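Local coordinates for protein AlkZ (Streptomyces sahachiroi, PDB 5UUJ) that belongs to the AlkZ-like family of DNA glycosylases, in the helix-turn-helix clan, at residues W45-A48 with E49-A53; A58-R61 with E62-N65; A359-A362 with R363-V367. All coordinates share one frame; numbering follows the deposited sequence.

The three contacts are local ones, in chain order: contact 1 within helix 45-53, contact 2 where the loop after it leads into helix 62-69, and contact 3 at the C-terminal end of helix 351-365. Their centres lie about 8 Å (1 and 2), 11 Å (2 and 3) and 12 Å (1 and 3) apart, on the same side of the chain's centre. Arg61 ties them together, with a salt bridge to Glu49 of contact 1 and a hydrogen bond to the carbonyl of Ala364 in contact 3. Leu50 and Ala53 pack on Ala364, so a helix near the C-terminus is joined to two consecutive helices of the N-terminal part.

Contact 1 of 3, residues W45-A48 with E49-A53; sequences WSVA and ELNVA
Trp45 and Glu49 meet one helical turn apart through their torsions: CG of Trp45 stands anti to its backbone N (chi1 -175°), while CG of Glu49 turns anti to the carbonyl carbon (chi1 -65°) and the chain then runs extended. The two side chains cross at about a right angle. Glu49 CG lies over one face of the indole, offset toward the rim, and makes a CH-pi contact 4.0 Å from the centroid of the five-membered ring of Trp45. The carboxylate hangs above the indole plane and beyond its CD1-NE1 bond, with Glu49 CD 3.4 Å from Trp45 NE1 and the two planes inclined by 42°. Trp45 NE1 stands 3.1 Å from Glu49 OE1 and is hydrogen-bonded to Asn65 OD1 on helix 62-69, while Glu49 OE2 forms a salt bridge with Arg61. Along the backbone, the bond from Glu49 N to Trp45 O is 3.0 Å long and nearly straight. Leu50 N to Ser46 O and Asn51 N to Val47 O follow in the same i to i+4 pattern, whereas Val52 N to Ala48 O, at 3.4 Å, is weak. On another side of the helix Val47 and Asn51 run side by side, pointing the same way, and Val47 CG1 touches Asn51 ND2 at 3.7 Å; that amide nitrogen is hydrogen-bonded to the carbonyl of Gly286. Lys75 makes a cation-pi contact with the indole, and Val64 and Val68 of helix 62-69 pack against it. Glu49 is buried, and the salt bridge with Arg61 would be expected to favour the ionised carboxylate. With CG on the indole and OE2 bound to the guanidinium, the acid is held both by its methylene and by its polar end, and its rotation is restricted.

Contact 2 of 3, residues A58-R61 with E62-N65; sequences APDR and ESVN
Asp60 O is gripped twice by Ser63, from the hydroxyl OG at 2.7 Å and from the backbone N at 2.9 Å. The hydroxyl approaches almost in line with the carbonyl bond, whereas the N-H comes from above the carbonyl plane, so the two donors use different directions. Ser63 OG sits between its own backbone N and carbonyl carbon (chi1 65°), which turns it back toward the Asp60 carbonyl. Ser63 CB also rests 3.7 Å from Asp60 OD2, whose charge is paired with Arg66. Two waters link Asp60 and Arg61 to Glu62. One donates to Asp60 OD1 and accepts from Glu62 N at 3.0 Å. The other lies at the edge of the Arg61 guanidinium, in its plane; it accepts from NE and donates to Glu62 OE2. It thus bridges opposite charges that do not touch, Arg61 NE being 4.7 Å from Glu62 OE2. Within 62-65, Glu62 bends at chi2 and its OE1 receives Asn65 ND2 at 3.2 Å, from above the carboxylate plane; Asn65 OD1 is taken by Trp45 NE1. Segment 58-61 ends the loop that joins helix 45-53 to helix 62-69: Pro59 packs on His360 and Ala364 of helix 351-365, Val64 packs on Val52, and Arg61, besides its bridge to Glu49, sends NH1 to the carbonyl of Ala364.

Contact 3 of 3, residues A359-A362 with R363-V367; sequences AHVA and RASGV
Helix 351-365 ends in a Schellman motif: Gly366 leaves helical geometry with a positive phi of 79°, its N bonds weakly to Arg363 O, and Val367 N closes back on Ala362 O at 3.0 Å, an oxygen that also accepts Ser365 N from the opposite face of its carbonyl plane. Ser365 turns its hydroxyl beside its own backbone N (chi1 -53°), where OG bonds to Val361 O at 2.7 Å from above that carbonyl plane; its N-H bond to the same oxygen is weak. Val361 CG1 lies 3.8 Å from Ser365 OG. After the turn, Val367 CG2 comes back against Ala362 CB at 3.9 Å, an apolar contact across the helix end. The helix is that of a beta-alpha-beta unit whose strands, 337-342 and 372-374, run parallel in the mixed sheet; Val361 packs on Leu283 and Trp331 of that sheet and Ser365 on Ile333, while His360 NE2 binds the carbonyl of Leu54. Hydroxyl and backbone N-H groups therefore satisfy the last-turn carbonyls of Val361 and Ala362, as the chain turns toward strand 372-374.

Contact 1 of 3, residues W45-A48 with E49-A53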
loop_
_atom_site.group_PDB
_atom_site.type_symbol
_atom_site.label_atom_id
_atom_site.label_comp_id
_atom_site.label_asym_id
_atom_site.label_seq_id
_atom_site.Cartn_x
_atom_site.Cartn_y
_atom_site.Cartn_z
ATOM N N TRP A 45 -2.509 10.958 -5.502
ATOM C CA TRP A 45 -2.371 11.556 -4.180
ATOM C C TRP A 45 -3.716 11.798 -3.505
ATOM O O TRP A 45 -3.869 11.526 -2.315
ATOM C CB TRP A 45 -1.598 12.874 -4.263
ATOM C CG TRP A 45 -1.330 13.453 -2.918
ATOM C CD1 TRP A 45 -1.814 14.623 -2.417
ATOM C CD2 TRP A 45 -0.531 12.873 -1.883
ATOM N NE1 TRP A 45 -1.360 14.815 -1.136
ATOM C CE2 TRP A 45 -0.569 13.753 -0.783
ATOM C CE3 TRP A 45 0.215 11.693 -1.778
ATOM C CZ2 TRP A 45 0.111 13.495 0.404
ATOM C CZ3 TRP A 45 0.890 11.439 -0.599
ATOM C CH2 TRP A 45 0.833 12.335 0.476
ATOM N N SER A 46 -4.686 12.299 -4.264
ATOM C CA SER A 46 -6.001 12.609 -3.716
ATOM C C SER A 46 -6.655 11.363 -3.132
ATOM O O SER A 46 -7.405 11.443 -2.160
ATOM C CB SER A 46 -6.902 13.225 -4.790
ATOM O OG SER A 46 -7.045 12.365 -5.906
ATOM N N VAL A 47 -6.355 10.212 -3.723
ATOM C CA VAL A 47 -6.894 8.944 -3.253
ATOM C C VAL A 47 -6.230 8.511 -1.938
ATOM O O VAL A 47 -6.888 7.961 -1.057
ATOM C CB VAL A 47 -6.720 7.854 -4.327
ATOM C CG1 VAL A 47 -7.023 6.475 -3.769
ATOM C CG2 VAL A 47 -7.625 8.153 -5.514
ATOM N N ALA A 48 -4.931 8.765 -1.810
ATOM C CA ALA A 48 -4.210 8.425 -0.588
ATOM C C ALA A 48 -4.711 9.263 0.585
ATOM O O ALA A 48 -4.860 8.761 1.702
ATOM C CB ALA A 48 -2.717 8.622 -0.777
ATOM N N GLU A 49 -4.965 10.543 0.324
ATOM C CA GLU A 49 -5.510 11.444 1.332
ATOM C C GLU A 49 -6.859 10.948 1.835
ATOM O O GLU A 49 -7.122 10.939 3.038
ATOM C CB GLU A 49 -5.668 12.854 0.764
ATOM C CG GLU A 49 -4.369 13.539 0.392
ATOM C CD GLU A 49 -4.605 14.881 -0.266
ATOM O OE1 GLU A 49 -4.004 15.881 0.179
ATOM O OE2 GLU A 49 -5.398 14.939 -1.230
ATOM N N LEU A 50 -7.711 10.538 0.899
ATOM C CA LEU A 50 -9.066 10.110 1.219
ATOM C C LEU A 50 -9.068 8.865 2.098
ATOM O O LEU A 50 -9.821 8.783 3.064
ATOM C CB LEU A 50 -9.855 9.845 -0.066
ATOM C CG LEU A 50 -11.311 9.412 0.099
ATOM C CD1 LEU A 50 -12.141 10.526 0.725
ATOM C CD2 LEU A 50 -11.897 8.986 -1.237
ATOM N N ASN A 51 -8.217 7.901 1.767
ATOM C CA ASN A 51 -8.210 6.624 2.473
ATOM C C ASN A 51 -7.723 6.745 3.915
ATOM O O ASN A 51 -8.112 5.954 4.776
ATOM C CB ASN A 51 -7.361 5.611 1.711
ATOM C CG ASN A 51 -7.989 5.210 0.384
ATOM O OD1 ASN A 51 -9.207 5.320 0.202
ATOM N ND2 ASN A 51 -7.165 4.740 -0.546
ATOM N N VAL A 52 -6.880 7.736 4.178
ATOM C CA VAL A 52 -6.500 8.048 5.548
ATOM C C VAL A 52 -7.654 8.767 6.248
ATOM O O VAL A 52 -8.022 8.423 7.373
ATOM C CB VAL A 52 -5.221 8.914 5.599
ATOM C CG1 VAL A 52 -4.920 9.369 7.021
ATOM C CG2 VAL A 52 -4.042 8.133 5.037
ATOM N N ALA A 53 -8.235 9.753 5.568
ATOM C CA ALA A 53 -9.280 10.586 6.161
ATOM C C ALA A 53 -10.525 9.778 6.511
ATOM O O ALA A 53 -11.175 10.042 7.523
ATOM C CB ALA A 53 -9.644 11.723 5.222
#

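Contact 2 of 3, residues A58-R61 with E62-N65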
loop_
_atom_site.group_PDB
_atom_site.type_symbol
_atom_site.label_atom_id
_atom_site.label_comp_id
_atom_site.label_asym_id
_atom_site.label_seq_id
_atom_site.Cartn_x
_atom_site.Cartn_y
_atom_site.Cartn_z
ATOM N N ALA A 58 -13.393 11.927 12.803
ATOM C CA ALA A 58 -13.541 13.272 12.267
ATOM C C ALA A 58 -12.535 13.439 11.131
ATOM O O ALA A 58 -11.391 13.824 11.376
ATOM C CB ALA A 58 -13.317 14.317 13.351
ATOM N N PRO A 59 -12.951 13.121 9.889
ATOM C CA PRO A 59 -12.057 13.139 8.721
ATOM C C PRO A 59 -11.186 14.386 8.633
ATOM O O PRO A 59 -11.683 15.510 8.703
ATOM C CB PRO A 59 -13.028 13.067 7.545
ATOM C CG PRO A 59 -14.162 12.274 8.069
ATOM C CD PRO A 59 -14.307 12.672 9.517
ATOM N N ASP A 60 -9.884 14.163 8.485
ATOM C CA ASP A 60 -8.898 15.235 8.463
ATOM C C ASP A 60 -7.892 14.978 7.343
ATOM O O ASP A 60 -6.760 14.562 7.593
ATOM C CB ASP A 60 -8.200 15.325 9.824
ATOM C CG ASP A 60 -7.267 16.511 9.931
ATOM O OD1 ASP A 60 -7.341 17.415 9.073
ATOM O OD2 ASP A 60 -6.466 16.544 10.889
ATOM N N ARG A 61 -8.313 15.228 6.105
ATOM C CA ARG A 61 -7.532 14.815 4.943
ATOM C C ARG A 61 -6.214 15.576 4.837
ATOM O O ARG A 61 -5.263 15.084 4.234
ATOM C CB ARG A 61 -8.348 14.982 3.650
ATOM C CG ARG A 61 -8.570 16.418 3.184
ATOM C CD ARG A 61 -9.340 16.475 1.853
ATOM N NE ARG A 61 -8.567 15.962 0.714
ATOM C CZ ARG A 61 -8.868 14.877 -0.006
ATOM N NH1 ARG A 61 -9.941 14.141 0.262
ATOM N NH2 ARG A 61 -8.086 14.523 -1.015
ATOM N N GLU A 62 -6.145 16.761 5.435
ATOM C CA GLU A 62 -4.910 17.540 5.399
ATOM C C GLU A 62 -3.854 16.968 6.341
ATOM O O GLU A 62 -2.693 17.373 6.288
ATOM C CB GLU A 62 -5.179 19.009 5.748
ATOM C CG GLU A 62 -5.927 19.780 4.662
ATOM C CD GLU A 62 -5.226 19.738 3.310
ATOM O OE1 GLU A 62 -3.986 19.889 3.266
ATOM O OE2 GLU A 62 -5.919 19.549 2.287
ATOM N N SER A 63 -4.246 16.022 7.193
ATOM C CA SER A 63 -3.306 15.423 8.134
ATOM C C SER A 63 -2.168 14.733 7.381
ATOM O O SER A 63 -1.035 14.691 7.857
ATOM C CB SER A 63 -4.014 14.432 9.066
ATOM O OG SER A 63 -4.540 13.316 8.365
ATOM N N VAL A 64 -2.467 14.217 6.194
ATOM C CA VAL A 64 -1.453 13.547 5.386
ATOM C C VAL A 64 -0.411 14.556 4.909
ATOM O O VAL A 64 0.787 14.362 5.118
ATOM C CB VAL A 64 -2.073 12.828 4.171
ATOM C CG1 VAL A 64 -1.011 12.037 3.418
ATOM C CG2 VAL A 64 -3.195 11.904 4.617
ATOM N N ASN A 65 -0.870 15.633 4.276
ATOM C CA ASN A 65 0.026 16.692 3.819
ATOM C C ASN A 65 0.858 17.287 4.952
ATOM O O ASN A 65 2.036 17.589 4.763
ATOM C CB ASN A 65 -0.765 17.808 3.128
ATOM C CG ASN A 65 -1.234 17.424 1.732
ATOM O OD1 ASN A 65 -0.630 16.583 1.066
ATOM N ND2 ASN A 65 -2.315 18.049 1.283
HETATM O O HOH W 1 -8.260 18.387 6.755
HETATM O O HOH W 2 -6.165 17.898 0.370
#

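Contact 3 of 3, residues A359-A362 with R363-V367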
loop_
_atom_site.group_PDB
_atom_site.type_symbol
_atom_site.label_atom_id
_atom_site.label_comp_id
_atom_site.label_asym_id
_atom_site.label_seq_id
_atom_site.Cartn_x
_atom_site.Cartn_y
_atom_site.Cartn_z
ATOM N N ALA A 359 -22.106 11.211 4.108
ATOM C CA ALA A 359 -21.781 12.370 4.934
ATOM C C ALA A 359 -20.355 12.275 5.464
ATOM O O ALA A 359 -19.666 13.286 5.610
ATOM C CB ALA A 359 -22.760 12.488 6.082
ATOM N N HIS A 360 -19.925 11.052 5.756
ATOM C CA HIS A 360 -18.562 10.795 6.204
ATOM C C HIS A 360 -17.582 11.046 5.056
ATOM O O HIS A 360 -16.528 11.655 5.248
ATOM C CB HIS A 360 -18.441 9.361 6.722
ATOM C CG HIS A 360 -17.138 9.065 7.398
ATOM N ND1 HIS A 360 -16.776 9.633 8.597
ATOM C CD2 HIS A 360 -16.121 8.241 7.044
ATOM C CE1 HIS A 360 -15.585 9.179 8.956
ATOM N NE2 HIS A 360 -15.169 8.335 8.031
ATOM N N VAL A 361 -17.943 10.585 3.863
ATOM C CA VAL A 361 -17.133 10.799 2.671
ATOM C C VAL A 361 -17.089 12.282 2.312
ATOM O O VAL A 361 -16.062 12.790 1.865
ATOM C CB VAL A 361 -17.671 9.986 1.470
ATOM C CG1 VAL A 361 -16.963 10.373 0.171
ATOM C CG2 VAL A 361 -17.509 8.496 1.728
ATOM N N ALA A 362 -18.210 12.972 2.508
ATOM C CA ALA A 362 -18.288 14.397 2.217
ATOM C C ALA A 362 -17.280 15.169 3.061
ATOM O O ALA A 362 -16.550 16.020 2.552
ATOM C CB ALA A 362 -19.696 14.918 2.465
ATOM N N ARG A 363 -17.241 14.861 4.353
ATOM C CA ARG A 363 -16.320 15.518 5.272
ATOM C C ARG A 363 -14.875 15.191 4.901
ATOM O O ARG A 363 -13.996 16.051 4.969
ATOM C CB ARG A 363 -16.615 15.093 6.711
ATOM C CG ARG A 363 -15.836 15.852 7.782
ATOM C CD ARG A 363 -16.295 17.303 7.925
ATOM N NE ARG A 363 -15.703 18.181 6.917
ATOM C CZ ARG A 363 -14.485 18.715 7.000
ATOM N NH1 ARG A 363 -13.708 18.462 8.045
ATOM N NH2 ARG A 363 -14.039 19.503 6.029
ATOM N N ALA A 364 -14.641 13.946 4.496
ATOM C CA ALA A 364 -13.310 13.508 4.085
ATOM C C ALA A 364 -12.895 14.136 2.756
ATOM O O ALA A 364 -11.714 14.133 2.414
ATOM C CB ALA A 364 -13.259 11.993 3.984
ATOM N N SER A 365 -13.866 14.669 2.015
ATOM C CA SER A 365 -13.605 15.305 0.724
ATOM C C SER A 365 -13.535 16.828 0.846
ATOM O O SER A 365 -13.171 17.518 -0.106
ATOM C CB SER A 365 -14.687 14.927 -0.292
ATOM O OG SER A 365 -14.840 13.523 -0.377
ATOM N N GLY A 366 -13.895 17.348 2.014
ATOM C CA GLY A 366 -13.852 18.779 2.253
ATOM C C GLY A 366 -15.035 19.524 1.661
ATOM O O GLY A 366 -14.926 20.704 1.327
ATOM N N VAL A 367 -16.164 18.835 1.532
ATOM C CA VAL A 367 -17.398 19.458 1.069
ATOM C C VAL A 367 -18.494 19.269 2.109
ATOM O O VAL A 367 -18.412 18.380 2.958
ATOM C CB VAL A 367 -17.855 18.884 -0.290
ATOM C CG1 VAL A 367 -16.796 19.141 -1.347
ATOM C CG2 VAL A 367 -18.156 17.393 -0.183
#